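Local coordinates for protein aminotransferase class I and II (PDB 4EMY) that probably acts as a pyridoxal 5'-phosphate-dependent transaminase of the class I aminotransferase family, working as a homodimer with the cofactor bound, at residues P95-E99 with E242-N246; K150-F154 with V165-A169; K209-K215 with L247-L251. All coordinates share one frame; numbering follows the deposited sequence.

Interaction 1: P95-E99 with E242-N246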
loop_
_atom_site.group_PDB
_atom_site.type_symbol
_atom_site.label_atom_id
_atom_site.label_comp_id
_atom_site.label_asym_id
_atom_site.label_seq_id
_atom_site.Cartn_x
_atom_site.Cartn_y
_atom_site.Cartn_z
ATOM N N PRO A 95 18.231 11.641 -19.927
ATOM C CA PRO A 95 19.131 12.788 -20.087
ATOM C C PRO A 95 18.528 14.149 -19.694
ATOM O O PRO A 95 19.168 15.179 -19.901
ATOM C CB PRO A 95 19.477 12.756 -21.582
ATOM C CG PRO A 95 18.351 12.025 -22.217
ATOM C CD PRO A 95 17.910 11.004 -21.216
ATOM N N TYR A 96 17.332 14.156 -19.115
ATOM C CA TYR A 96 16.617 15.411 -18.879
ATOM C C TYR A 96 16.267 15.692 -17.404
ATOM O O TYR A 96 15.165 16.137 -17.085
ATOM C CB TYR A 96 15.371 15.481 -19.774
ATOM C CG TYR A 96 15.667 15.410 -21.259
ATOM C CD1 TYR A 96 16.145 16.521 -21.953
ATOM C CD2 TYR A 96 15.465 14.229 -21.975
ATOM C CE1 TYR A 96 16.418 16.458 -23.311
ATOM C CE2 TYR A 96 15.731 14.157 -23.337
ATOM C CZ TYR A 96 16.205 15.273 -23.998
ATOM O OH TYR A 96 16.471 15.204 -25.344
ATOM N N LYS A 97 17.223 15.451 -16.514
ATOM C CA LYS A 97 17.031 15.679 -15.086
ATOM C C LYS A 97 17.041 17.183 -14.749
ATOM O O LYS A 97 18.030 17.876 -15.014
ATOM C CB LYS A 97 18.101 14.916 -14.293
ATOM C CG LYS A 97 17.925 14.915 -12.780
ATOM C CD LYS A 97 18.838 13.891 -12.113
ATOM C CE LYS A 97 20.303 14.289 -12.200
ATOM N NZ LYS A 97 21.177 13.359 -11.442
ATOM N N PRO A 98 15.935 17.692 -14.172
ATOM C CA PRO A 98 15.851 19.114 -13.844
ATOM C C PRO A 98 16.792 19.508 -12.712
ATOM O O PRO A 98 17.125 18.679 -11.866
ATOM C CB PRO A 98 14.394 19.289 -13.403
ATOM C CG PRO A 98 13.965 17.941 -12.946
ATOM C CD PRO A 98 14.697 16.970 -13.823
ATOM N N GLU A 99 17.211 20.769 -12.704
ATOM C CA GLU A 99 18.087 21.281 -11.656
ATOM C C GLU A 99 17.342 21.436 -10.335
ATOM O O GLU A 99 16.121 21.583 -10.315
ATOM C CB GLU A 99 18.673 22.625 -12.064
ATOM C CG GLU A 99 19.668 22.559 -13.203
ATOM C CD GLU A 99 20.060 23.940 -13.679
ATOM O OE1 GLU A 99 19.946 24.202 -14.896
ATOM O OE2 GLU A 99 20.462 24.770 -12.831
ATOM N N GLU A 242 12.867 19.089 -18.098
ATOM C CA GLU A 242 13.813 20.194 -17.900
ATOM C C GLU A 242 13.122 21.512 -17.544
ATOM O O GLU A 242 13.727 22.384 -16.919
ATOM C CB GLU A 242 14.726 20.372 -19.123
ATOM C CG GLU A 242 15.680 19.206 -19.357
ATOM C CD GLU A 242 16.903 19.566 -20.196
ATOM O OE1 GLU A 242 16.748 20.059 -21.338
ATOM O OE2 GLU A 242 18.033 19.331 -19.720
ATOM N N LYS A 243 11.854 21.641 -17.925
ATOM C CA LYS A 243 11.045 22.818 -17.609
ATOM C C LYS A 243 10.775 22.981 -16.109
ATOM O O LYS A 243 10.251 24.009 -15.672
ATOM C CB LYS A 243 9.726 22.762 -18.380
ATOM C CG LYS A 243 9.829 23.276 -19.804
ATOM C CD LYS A 243 9.296 22.272 -20.813
ATOM C CE LYS A 243 9.200 22.876 -22.206
ATOM N NZ LYS A 243 10.509 23.325 -22.749
ATOM N N PHE A 244 11.141 21.970 -15.328
ATOM C CA PHE A 244 10.908 21.989 -13.890
ATOM C C PHE A 244 12.116 22.486 -13.098
ATOM O O PHE A 244 12.073 22.538 -11.868
ATOM C CB PHE A 244 10.453 20.611 -13.388
ATOM C CG PHE A 244 9.165 20.121 -14.012
ATOM C CD1 PHE A 244 8.160 21.010 -14.383
ATOM C CD2 PHE A 244 8.951 18.759 -14.205
ATOM C CE1 PHE A 244 6.985 20.554 -14.953
ATOM C CE2 PHE A 244 7.773 18.295 -14.769
ATOM C CZ PHE A 244 6.789 19.194 -15.142
ATOM N N SER A 245 13.179 22.867 -13.806
ATOM C CA SER A 245 14.386 23.408 -13.176
ATOM C C SER A 245 14.152 24.792 -12.585
ATOM O O SER A 245 13.438 25.601 -13.163
ATOM C CB SER A 245 15.527 23.494 -14.189
ATOM O OG SER A 245 15.749 22.253 -14.819
ATOM N N ASN A 246 14.760 25.047 -11.429
ATOM C CA ASN A 246 14.804 26.387 -10.816
ATOM C C ASN A 246 13.457 27.096 -10.709
ATOM O O ASN A 246 13.309 28.251 -11.107
ATOM C CB ASN A 246 15.829 27.261 -11.536
ATOM C CG ASN A 246 17.202 26.619 -11.573
ATOM O OD1 ASN A 246 17.718 26.283 -12.646
ATOM N ND2 ASN A 246 17.793 26.417 -10.397
#
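S245 meets E99 through its hydroxyl: the backbone N of E99 donates to OG of S245 over 3.0 Å, with a fairly straight N-H...O angle of 160°. The same OG donates in turn to the carbonyl O of E242, 2.9 Å away, so one hydroxyl relays a bond from the 95-99 segment into the 3-10 segment. It can do so because the first torsion of S245 (chi1 -54°) sets OG beside its own backbone N, which also bonds to E242 O. The two donors of S245 reach that oxygen from the same face of its plane. Serine suits the place: it is small enough to sit against the main chain and can both accept and donate.

Next to this relay, P98 supplies the apolar part. Its CB lies 3.6 Å from OG of S245 and 4.2 Å from CB of F244, while the phenyl ring of F244 leads away to L221 and V223 of strand 218-224. P98 itself also rests on F93 of helix 82-93. At the other end, the carboxylate of E242 comes to the edge of the Y96 ring, with CD of E242 3.6 Å from CD1 of Y96 and the two planes 80° apart. This edge carries the ring hydrogens, a rim that is probably slightly positive and so tolerates a carboxylate. The phenol is fixed beyond the contact, where Y96 OH hydrogen-bonds to D235.

The loop leading into strand 101-107 is thereby tied to the loop preceding strand 251-258. One directional bond, made by the serine hydroxyl, sets E99 against S245, whereas the proline and ring contacts are non-directional and probably tolerate small shifts.

Interaction 2: K150-F154 with V165-A169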
loop_
_atom_site.group_PDB
_atom_site.type_symbol
_atom_site.label_atom_id
_atom_site.label_comp_id
_atom_site.label_asym_id
_atom_site.label_seq_id
_atom_site.Cartn_x
_atom_site.Cartn_y
_atom_site.Cartn_z
ATOM N N LYS A 150 -11.728 19.539 -8.650
ATOM C CA LYS A 150 -12.147 20.648 -9.502
ATOM C C LYS A 150 -11.673 20.406 -10.946
ATOM O O LYS A 150 -10.487 20.170 -11.179
ATOM C CB LYS A 150 -11.550 21.939 -8.943
ATOM C CG LYS A 150 -12.373 23.191 -9.148
ATOM C CD LYS A 150 -11.937 24.253 -8.141
ATOM C CE LYS A 150 -12.489 25.640 -8.457
ATOM N NZ LYS A 150 -11.791 26.305 -9.600
ATOM N N THR A 151 -12.596 20.459 -11.908
ATOM C CA THR A 151 -12.274 20.179 -13.312
ATOM C C THR A 151 -12.251 21.415 -14.211
ATOM O O THR A 151 -12.962 22.398 -13.967
ATOM C CB THR A 151 -13.271 19.187 -13.944
ATOM O OG1 THR A 151 -14.613 19.636 -13.713
ATOM C CG2 THR A 151 -13.087 17.795 -13.374
ATOM N N PHE A 152 -11.435 21.338 -15.262
ATOM C CA PHE A 152 -11.418 22.335 -16.332
ATOM C C PHE A 152 -11.453 21.624 -17.695
ATOM O O PHE A 152 -10.990 20.484 -17.808
ATOM C CB PHE A 152 -10.181 23.235 -16.215
ATOM C CG PHE A 152 -8.896 22.569 -16.633
ATOM C CD1 PHE A 152 -8.426 22.688 -17.938
ATOM C CD2 PHE A 152 -8.153 21.826 -15.726
ATOM C CE1 PHE A 152 -7.245 22.075 -18.328
ATOM C CE2 PHE A 152 -6.970 21.213 -16.111
ATOM C CZ PHE A 152 -6.518 21.335 -17.415
ATOM N N GLU A 153 -11.989 22.299 -18.718
ATOM C CA GLU A 153 -12.090 21.737 -20.070
ATOM C C GLU A 153 -10.714 21.481 -20.679
ATOM O O GLU A 153 -10.025 22.414 -21.082
ATOM C CB GLU A 153 -12.908 22.654 -20.986
ATOM C CG GLU A 153 -14.386 22.752 -20.639
ATOM C CD GLU A 153 -15.021 24.047 -21.132
ATOM O OE1 GLU A 153 -15.294 24.932 -20.290
ATOM O OE2 GLU A 153 -15.241 24.190 -22.357
ATOM N N PHE A 154 -10.333 20.206 -20.733
ATOM C CA PHE A 154 -9.045 19.739 -21.273
ATOM C C PHE A 154 -8.670 20.371 -22.618
ATOM O O PHE A 154 -7.611 20.987 -22.746
ATOM C CB PHE A 154 -9.095 18.211 -21.451
ATOM C CG PHE A 154 -7.763 17.517 -21.312
ATOM C CD1 PHE A 154 -7.717 16.164 -21.004
ATOM C CD2 PHE A 154 -6.564 18.198 -21.477
ATOM C CE1 PHE A 154 -6.510 15.502 -20.873
ATOM C CE2 PHE A 154 -5.353 17.541 -21.339
ATOM C CZ PHE A 154 -5.327 16.191 -21.038
ATOM N N VAL A 165 -8.594 28.064 -20.792
ATOM C CA VAL A 165 -9.500 27.599 -19.743
ATOM C C VAL A 165 -8.697 27.119 -18.537
ATOM O O VAL A 165 -9.065 27.398 -17.393
ATOM C CB VAL A 165 -10.482 26.520 -20.253
ATOM C CG1 VAL A 165 -11.278 25.906 -19.106
ATOM C CG2 VAL A 165 -11.435 27.120 -21.278
ATOM N N TYR A 166 -7.587 26.426 -18.797
ATOM C CA TYR A 166 -6.680 26.011 -17.729
ATOM C C TYR A 166 -6.301 27.201 -16.856
ATOM O O TYR A 166 -6.334 27.110 -15.631
ATOM C CB TYR A 166 -5.421 25.337 -18.292
ATOM C CG TYR A 166 -4.375 24.998 -17.243
ATOM C CD1 TYR A 166 -3.241 25.795 -17.073
ATOM C CD2 TYR A 166 -4.523 23.892 -16.416
ATOM C CE1 TYR A 166 -2.285 25.490 -16.116
ATOM C CE2 TYR A 166 -3.571 23.578 -15.459
ATOM C CZ TYR A 166 -2.456 24.379 -15.312
ATOM O OH TYR A 166 -1.519 24.064 -14.355
ATOM N N LYS A 167 -5.958 28.311 -17.500
ATOM C CA LYS A 167 -5.566 29.530 -16.805
ATOM C C LYS A 167 -6.670 30.082 -15.910
ATOM O O LYS A 167 -6.405 30.465 -14.774
ATOM C CB LYS A 167 -5.087 30.596 -17.796
ATOM C CG LYS A 167 -3.684 30.345 -18.324
ATOM C CD LYS A 167 -3.243 31.392 -19.333
ATOM C CE LYS A 167 -1.886 31.027 -19.915
ATOM N NZ LYS A 167 -1.362 32.042 -20.870
ATOM N N GLU A 168 -7.903 30.106 -16.411
ATOM C CA GLU A 168 -9.013 30.652 -15.630
ATOM C C GLU A 168 -9.397 29.743 -14.458
ATOM O O GLU A 168 -9.817 30.226 -13.407
ATOM C CB GLU A 168 -10.219 31.039 -16.512
ATOM C CG GLU A 168 -10.928 29.898 -17.246
ATOM C CD GLU A 168 -12.105 30.364 -18.113
ATOM O OE1 GLU A 168 -12.011 31.436 -18.762
ATOM O OE2 GLU A 168 -13.133 29.649 -18.157
ATOM N N ALA A 169 -9.217 28.437 -14.634
ATOM C CA ALA A 169 -9.401 27.475 -13.550
ATOM C C ALA A 169 -8.379 27.675 -12.425
ATOM O O ALA A 169 -8.747 27.705 -11.249
ATOM C CB ALA A 169 -9.327 26.058 -14.082
#
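F152 and Y166 form an edge-to-face aromatic pair at the centre of an apolar contact between strand 148-152, an outermost strand of the seven-stranded sheet within the chain, and helix 163-176, which packs against it. The segments run nearly antiparallel, at 154°, with their axes 8.6 Å apart at closest approach.

The edge of Y166 points at the face of F152: CD2 of the tyrosine stands 3.4 Å from CZ of the phenylalanine, displaced from the ring centre toward its rim. The centroids are 5.2 Å apart and the planes 68° from each other, a T-shaped stack. For F152, chi1 of 74° places CG between the backbone N and the carbonyl carbon, turning the ring across the start of the helical segment, where CE1 also meets CB of Y166.

Short apolar side chains fill the rest of the helix face. A169 brings its CB to 3.6 Å from CB of F152, its short methyl letting helix and strand come close here. One turn earlier, V165 sends CG1 to the edge of the F152 ring and to 3.7 Å from the backbone N of E153, while CB of E153 lies against the same methyl. Y166 suits its place because its ring packs while its OH hydrogen-bonds to S182. Farther out, F152 and A169 both touch I129 of the neighbouring parallel strand 127-131.

Apolar groups on one helix face thus cover the end strand of the sheet. A helix that follows a strand and runs back nearly antiparallel to it, against a mostly parallel sheet, is typical of the alpha/beta/alpha large domain of fold type I PLP enzymes.

Interaction 3: K209-K215 with L247-L251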
loop_
_atom_site.group_PDB
_atom_site.type_symbol
_atom_site.label_atom_id
_atom_site.label_comp_id
_atom_site.label_asym_id
_atom_site.label_seq_id
_atom_site.Cartn_x
_atom_site.Cartn_y
_atom_site.Cartn_z
ATOM N N LYS A 209 4.403 29.985 -12.633
ATOM C CA LYS A 209 5.474 30.855 -12.155
ATOM C C LYS A 209 4.930 32.241 -11.829
ATOM O O LYS A 209 5.347 32.858 -10.846
ATOM C CB LYS A 209 6.582 30.984 -13.196
ATOM C CG LYS A 209 7.663 29.924 -13.131
ATOM C CD LYS A 209 8.753 30.225 -14.151
ATOM C CE LYS A 209 9.656 29.025 -14.392
ATOM N NZ LYS A 209 10.648 29.251 -15.482
ATOM N N GLU A 210 4.007 32.728 -12.659
ATOM C CA GLU A 210 3.356 34.020 -12.430
ATOM C C GLU A 210 2.542 34.016 -11.137
ATOM O O GLU A 210 2.554 34.988 -10.382
ATOM C CB GLU A 210 2.453 34.398 -13.606
ATOM C CG GLU A 210 3.186 34.731 -14.897
ATOM C CD GLU A 210 2.235 35.076 -16.029
ATOM O OE1 GLU A 210 1.527 36.103 -15.923
ATOM O OE2 GLU A 210 2.195 34.318 -17.028
ATOM N N LYS A 211 1.838 32.914 -10.901
ATOM C CA LYS A 211 1.041 32.730 -9.699
ATOM C C LYS A 211 1.936 32.621 -8.473
ATOM O O LYS A 211 1.605 33.136 -7.405
ATOM C CB LYS A 211 0.194 31.472 -9.838
ATOM C CG LYS A 211 -0.648 31.430 -11.099
ATOM C CD LYS A 211 -1.948 32.179 -10.894
ATOM C CE LYS A 211 -2.294 33.016 -12.107
ATOM N NZ LYS A 211 -1.591 34.327 -12.108
ATOM N N ALA A 212 3.081 31.964 -8.644
ATOM C CA ALA A 212 4.050 31.787 -7.564
ATOM C C ALA A 212 4.749 33.088 -7.148
ATOM O O ALA A 212 5.486 33.113 -6.160
ATOM C CB ALA A 212 5.073 30.720 -7.932
ATOM N N GLU A 213 4.520 34.164 -7.897
ATOM C CA GLU A 213 5.013 35.484 -7.506
ATOM C C GLU A 213 4.343 35.968 -6.221
ATOM O O GLU A 213 4.957 36.694 -5.444
ATOM C CB GLU A 213 4.808 36.512 -8.619
ATOM C CG GLU A 213 5.584 36.225 -9.896
ATOM C CD GLU A 213 5.373 37.295 -10.948
ATOM O OE1 GLU A 213 5.088 36.945 -12.111
ATOM O OE2 GLU A 213 5.483 38.496 -10.611
ATOM N N ASP A 214 3.089 35.566 -6.009
ATOM C CA ASP A 214 2.381 35.856 -4.761
ATOM C C ASP A 214 2.826 34.855 -3.710
ATOM O O ASP A 214 2.368 33.709 -3.688
ATOM C CB ASP A 214 0.858 35.813 -4.951
ATOM C CG ASP A 214 0.085 36.316 -3.720
ATOM O OD1 ASP A 214 0.705 36.700 -2.701
ATOM O OD2 ASP A 214 -1.165 36.319 -3.779
ATOM N N LYS A 215 3.716 35.302 -2.832
ATOM C CA LYS A 215 4.370 34.416 -1.877
ATOM C C LYS A 215 3.496 34.057 -0.665
ATOM O O LYS A 215 3.974 33.468 0.303
ATOM C CB LYS A 215 5.733 34.991 -1.463
ATOM C CG LYS A 215 6.721 35.152 -2.621
ATOM C CD LYS A 215 7.369 33.841 -3.065
ATOM C CE LYS A 215 8.416 33.374 -2.055
ATOM N NZ LYS A 215 9.348 32.320 -2.561
ATOM N N LEU A 247 12.477 26.376 -10.181
ATOM C CA LEU A 247 11.147 26.910 -9.956
ATOM C C LEU A 247 11.115 27.565 -8.586
ATOM O O LEU A 247 11.820 27.115 -7.683
ATOM C CB LEU A 247 10.110 25.793 -10.045
ATOM C CG LEU A 247 9.312 25.619 -11.343
ATOM C CD1 LEU A 247 10.158 25.731 -12.602
ATOM C CD2 LEU A 247 8.581 24.289 -11.316
ATOM N N PRO A 248 10.313 28.636 -8.425
ATOM C CA PRO A 248 10.260 29.330 -7.135
ATOM C C PRO A 248 9.930 28.401 -5.962
ATOM O O PRO A 248 9.129 27.476 -6.100
ATOM C CB PRO A 248 9.152 30.382 -7.326
ATOM C CG PRO A 248 8.518 30.088 -8.642
ATOM C CD PRO A 248 9.516 29.328 -9.452
ATOM N N ARG A 249 10.570 28.660 -4.827
ATOM C CA ARG A 249 10.364 27.925 -3.580
ATOM C C ARG A 249 8.925 27.420 -3.383
ATOM O O ARG A 249 8.715 26.266 -3.009
ATOM C CB ARG A 249 10.825 28.803 -2.403
ATOM C CG ARG A 249 10.526 28.271 -1.009
ATOM C CD ARG A 249 11.412 28.921 0.052
ATOM N NE ARG A 249 12.789 28.416 0.003
ATOM C CZ ARG A 249 13.860 29.130 -0.352
ATOM N NH1 ARG A 249 13.750 30.417 -0.682
ATOM N NH2 ARG A 249 15.057 28.553 -0.361
ATOM N N ASN A 250 7.948 28.279 -3.668
ATOM C CA ASN A 250 6.529 27.968 -3.446
ATOM C C ASN A 250 5.820 27.228 -4.594
ATOM O O ASN A 250 4.591 27.086 -4.587
ATOM C CB ASN A 250 5.761 29.243 -3.081
ATOM C CG ASN A 250 5.834 30.301 -4.165
ATOM O OD1 ASN A 250 6.888 30.537 -4.757
ATOM N ND2 ASN A 250 4.707 30.948 -4.426
ATOM N N LEU A 251 6.587 26.769 -5.579
ATOM C CA LEU A 251 6.035 25.957 -6.656
ATOM C C LEU A 251 6.680 24.579 -6.651
ATOM O O LEU A 251 7.705 24.349 -7.298
ATOM C CB LEU A 251 6.203 26.641 -8.016
ATOM C CG LEU A 251 5.559 25.993 -9.252
ATOM C CD1 LEU A 251 4.062 25.789 -9.075
ATOM C CD2 LEU A 251 5.829 26.829 -10.494
#
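N250 reaches A212 with its amide: ND2 donates to the backbone O of A212 over 2.9 Å, at an N-H...O angle of 153°. The oxygen lies near the amide plane of N250, while the donor meets the carbonyl from the side. What brings the amide here is the first torsion of N250: with chi1 at 60°, CG is flanked by both backbone neighbours and the group is turned toward the K211 to D214 turn. ND2 has a second acceptor in K217 O, so both partners help to fix which way round the amide lies. Asparagine suits this buried place because one short side chain can satisfy two main-chain carbonyls.

A212 offers a methyl that fits against the opposing segment. Its CB lies 3.6 Å from CG of the P248 ring and 4.2 Å from CB of L251, a spot that the smallest side chain bearing a carbon can fill.

The two lysines contribute the aliphatic parts of their chains. K209 is extended beyond CG and crosses L247 and P248 at about a right angle, bringing CE to 3.8 Å from CD1 of L247. K215 instead folds twice, at chi2 and chi3, which curls its chain back toward N250 so that CD of K215 comes within 3.7 Å of OD1 of N250. Its ammonium ends near CB of R249.

Two type I turns, K211 to D214 and P248 to L251, thus meet, one continuing from helix 198-211 and the other leading into strand 251-258. The contact joins a helix end to the loop before a strand at the edge of the large alpha/beta domain characteristic of fold type I PLP enzymes.

All three contacts belong to the large alpha/beta domain built round the seven-stranded beta-sheet. Interactions 1 and 3 have centres about 17 Å apart and share the loop before strand 251-258, whose 242-246 and 247-251 segments adjoin; along the chain these two cross. Interaction 2 is nested inside the loop closed by interaction 1 and ends before interaction 3 begins; its centre is about 25 Å from that of interaction 1 and 19 Å from that of interaction 3. Helix 198-211, whose last residues take part in interaction 3, also touches Y166 of interaction 2. Interaction 2 covers an end strand, while interactions 1 and 3 fasten the loop before strand 251-258 to neighbouring connections, away from the cofactor site.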